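Long-range contact in phosphoribosylaminoimidazole carboxylase, ATPase subunit (Thermotoga maritima, PDB 3AX6), which probably catalyses the ATP-dependent conversion of 5-aminoimidazole ribonucleotide and bicarbonate to N5-carboxyaminoimidazole ribonucleotide in purine biosynthesis: residues 178-183 with 190-195. Numbering follows the deposited sequence.
Sequences LAVMVA and IACYPV
The Tyr193 ring meets Met181 O at its edge: this oxygen lies in the ring plane, 3.4 Å from Tyr193 CD2. Met181 CB stands to one side of that plane, off the CD2 corner, 3.6 Å from Tyr193 CD2. With Tyr193 CG anti to its own carbonyl carbon (chi1 -80°), the ring lies alongside the strand and carries its hydroxyl to Thr275 O. Replacing Tyr193 with alanine would probably open a gap beside Met181 CB and leave Thr275 O without this hydroxyl partner. The same Met181 O also takes the backbone N-H of Tyr193, with Tyr193 N at 3.0 Å. Further on, Ala183 and Ala191 form a hydrogen-bonded antiparallel pair: Ala183 N reaches Ala191 O and Ala191 N reaches Ala183 O, both at 2.9 Å. Beyond Tyr193 the register slips by one residue at Pro194, whose nitrogen carries no hydrogen, and a water accepts from Met181 N at 3.2 Å. Val180 CG2, anti to the backbone N (CG1 chi1 50°), touches Tyr193 O at 3.4 Å and Cys192 SG at 3.7 Å. Val180 and Val182 pack on helix 218-235, whereas Met181, Ala183 and Ala191 touch helix 277-285. The pairing, with one extra residue on 190-195 as in a beta bulge, forms an antiparallel beta hairpin in the large sheet of the ATP-grasp fold, whose strand 174-184 begins at the ADP pocket.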
ATOM      1  N   LEU A 178     -18.445  18.944  -1.421  1.00 13.13           N
ATOM      2  CA  LEU A 178     -17.008  18.740  -1.489  1.00 11.13           C
ATOM      3  C   LEU A 178     -16.348  18.269  -0.200  1.00 11.73           C
ATOM      4  O   LEU A 178     -16.873  18.468   0.894  1.00 12.22           O
ATOM      5  CB  LEU A 178     -16.346  20.044  -1.942  1.00  8.85           C
ATOM      6  CG  LEU A 178     -17.019  20.760  -3.122  1.00 11.17           C
ATOM      7  CD1 LEU A 178     -16.433  22.156  -3.269  1.00 11.32           C
ATOM      8  CD2 LEU A 178     -16.847  19.969  -4.406  1.00  7.83           C
ATOM      9  N   ALA A 179     -15.180  17.652  -0.346  1.00  9.44           N
ATOM     10  CA  ALA A 179     -14.420  17.161   0.795  1.00 10.82           C
ATOM     11  C   ALA A 179     -12.926  17.364   0.570  1.00 11.39           C
ATOM     12  O   ALA A 179     -12.433  17.305  -0.558  1.00 11.97           O
ATOM     13  CB  ALA A 179     -14.713  15.683   1.031  1.00  4.54           C
ATOM     14  N   VAL A 180     -12.205  17.621   1.650  1.00 13.61           N
ATOM     15  CA  VAL A 180     -10.764  17.803   1.553  1.00 14.91           C
ATOM     16  C   VAL A 180     -10.080  17.331   2.830  1.00 14.64           C
ATOM     17  O   VAL A 180     -10.486  17.693   3.936  1.00 13.93           O
ATOM     18  CB  VAL A 180     -10.397  19.280   1.293  1.00 14.62           C
ATOM     19  CG1 VAL A 180     -11.103  20.153   2.281  1.00 18.72           C
ATOM     20  CG2 VAL A 180      -8.881  19.476   1.399  1.00 15.51           C
HETATM   21  N   MSE A 181      -9.059  16.498   2.665  1.00 13.26           N
HETATM   22  CA  MSE A 181      -8.294  15.996   3.793  1.00 13.18           C
HETATM   23  C   MSE A 181      -7.194  17.010   4.079  1.00 12.47           C
HETATM   24  O   MSE A 181      -6.562  17.522   3.157  1.00 12.15           O
HETATM   25  CB  MSE A 181      -7.628  14.653   3.458  1.00 12.79           C
HETATM   26  CG  MSE A 181      -8.561  13.553   2.963  1.00 15.26           C
HETATM   27 SE   MSE A 181      -9.966  13.119   4.200  1.00 17.27          SE
HETATM   28  CE  MSE A 181      -8.906  12.540   5.707  1.00 14.81           C
ATOM     29  N   VAL A 182      -6.966  17.305   5.351  1.00 12.36           N
ATOM     30  CA  VAL A 182      -5.899  18.218   5.732  1.00 11.21           C
ATOM     31  C   VAL A 182      -5.247  17.703   7.030  1.00 12.39           C
ATOM     32  O   VAL A 182      -5.915  17.411   8.025  1.00 10.99           O
ATOM     33  CB  VAL A 182      -6.423  19.681   5.861  1.00 12.19           C
ATOM     34  CG1 VAL A 182      -7.760  19.706   6.541  1.00 16.05           C
ATOM     35  CG2 VAL A 182      -5.422  20.529   6.625  1.00 13.54           C
ATOM     36  N   ALA A 183      -3.931  17.543   6.994  1.00 10.77           N
ATOM     37  CA  ALA A 183      -3.216  17.043   8.156  1.00 12.43           C
ATOM     38  C   ALA A 183      -2.387  18.152   8.774  1.00 13.02           C
ATOM     39  O   ALA A 183      -1.930  19.066   8.077  1.00 12.81           O
ATOM     40  CB  ALA A 183      -2.318  15.888   7.754  1.00 10.55           C
ATOM     41  N   ILE A 190       1.311  22.175   8.089  1.00 16.88           N
ATOM     42  CA  ILE A 190       0.041  21.734   7.499  1.00 17.26           C
ATOM     43  C   ILE A 190       0.273  21.105   6.128  1.00 15.25           C
ATOM     44  O   ILE A 190       1.198  21.472   5.412  1.00 15.64           O
ATOM     45  CB  ILE A 190      -0.987  22.903   7.318  1.00 20.38           C
ATOM     46  CG1 ILE A 190      -0.379  23.999   6.445  1.00 24.34           C
ATOM     47  CG2 ILE A 190      -1.411  23.464   8.670  1.00 19.87           C
ATOM     48  CD1 ILE A 190      -1.296  25.199   6.195  1.00 26.36           C
ATOM     49  N   ALA A 191      -0.576  20.146   5.778  1.00 14.26           N
ATOM     50  CA  ALA A 191      -0.499  19.451   4.500  1.00 12.18           C
ATOM     51  C   ALA A 191      -1.927  19.350   3.975  1.00 11.44           C
ATOM     52  O   ALA A 191      -2.769  18.692   4.576  1.00 11.27           O
ATOM     53  CB  ALA A 191       0.090  18.057   4.699  1.00 13.07           C
ATOM     54  N   CYS A 192      -2.207  20.003   2.858  1.00 10.56           N
ATOM     55  CA  CYS A 192      -3.559  19.976   2.324  1.00 10.77           C
ATOM     56  C   CYS A 192      -3.659  19.151   1.048  1.00  9.97           C
ATOM     57  O   CYS A 192      -2.830  19.263   0.149  1.00  8.76           O
ATOM     58  CB  CYS A 192      -4.052  21.407   2.074  1.00  9.58           C
ATOM     59  SG  CYS A 192      -5.833  21.527   1.744  1.00 17.16           S
ATOM     60  N   TYR A 193      -4.694  18.323   0.985  1.00  9.16           N
ATOM     61  CA  TYR A 193      -4.930  17.459  -0.163  1.00  9.25           C
ATOM     62  C   TYR A 193      -5.828  18.124  -1.179  1.00  9.56           C
ATOM     63  O   TYR A 193      -6.372  19.193  -0.935  1.00  8.96           O
ATOM     64  CB  TYR A 193      -5.564  16.142   0.300  1.00  6.76           C
ATOM     65  CG  TYR A 193      -4.550  15.174   0.872  1.00  9.66           C
ATOM     66  CD1 TYR A 193      -3.812  14.331   0.042  1.00  8.81           C
ATOM     67  CD2 TYR A 193      -4.298  15.131   2.240  1.00  9.08           C
ATOM     68  CE1 TYR A 193      -2.849  13.469   0.570  1.00 10.88           C
ATOM     69  CE2 TYR A 193      -3.341  14.282   2.772  1.00 10.89           C
ATOM     70  CZ  TYR A 193      -2.620  13.455   1.937  1.00 10.43           C
ATOM     71  OH  TYR A 193      -1.673  12.622   2.482  1.00 11.10           O
ATOM     72  N   PRO A 194      -5.963  17.515  -2.360  1.00 11.88           N
ATOM     73  CA  PRO A 194      -6.842  18.142  -3.347  1.00 12.57           C
ATOM     74  C   PRO A 194      -8.277  18.087  -2.800  1.00 13.11           C
ATOM     75  O   PRO A 194      -8.585  17.285  -1.913  1.00 10.23           O
ATOM     76  CB  PRO A 194      -6.664  17.255  -4.577  1.00 13.10           C
ATOM     77  CG  PRO A 194      -5.259  16.742  -4.426  1.00 13.27           C
ATOM     78  CD  PRO A 194      -5.188  16.414  -2.961  1.00 11.16           C
ATOM     79  N   VAL A 195      -9.144  18.956  -3.299  1.00 13.27           N
ATOM     80  CA  VAL A 195     -10.520  18.921  -2.854  1.00 14.71           C
ATOM     81  C   VAL A 195     -11.182  17.885  -3.757  1.00 14.86           C
ATOM     82  O   VAL A 195     -10.862  17.807  -4.941  1.00 14.80           O
ATOM     83  CB  VAL A 195     -11.209  20.320  -2.978  1.00 14.39           C
ATOM     84  CG1 VAL A 195     -10.348  21.265  -3.771  1.00 12.93           C
ATOM     85  CG2 VAL A 195     -12.577  20.185  -3.614  1.00 14.06           C
TER
HETATM   86  O   HOH W   1      -8.937  15.372  -0.275  1.00  8.25           O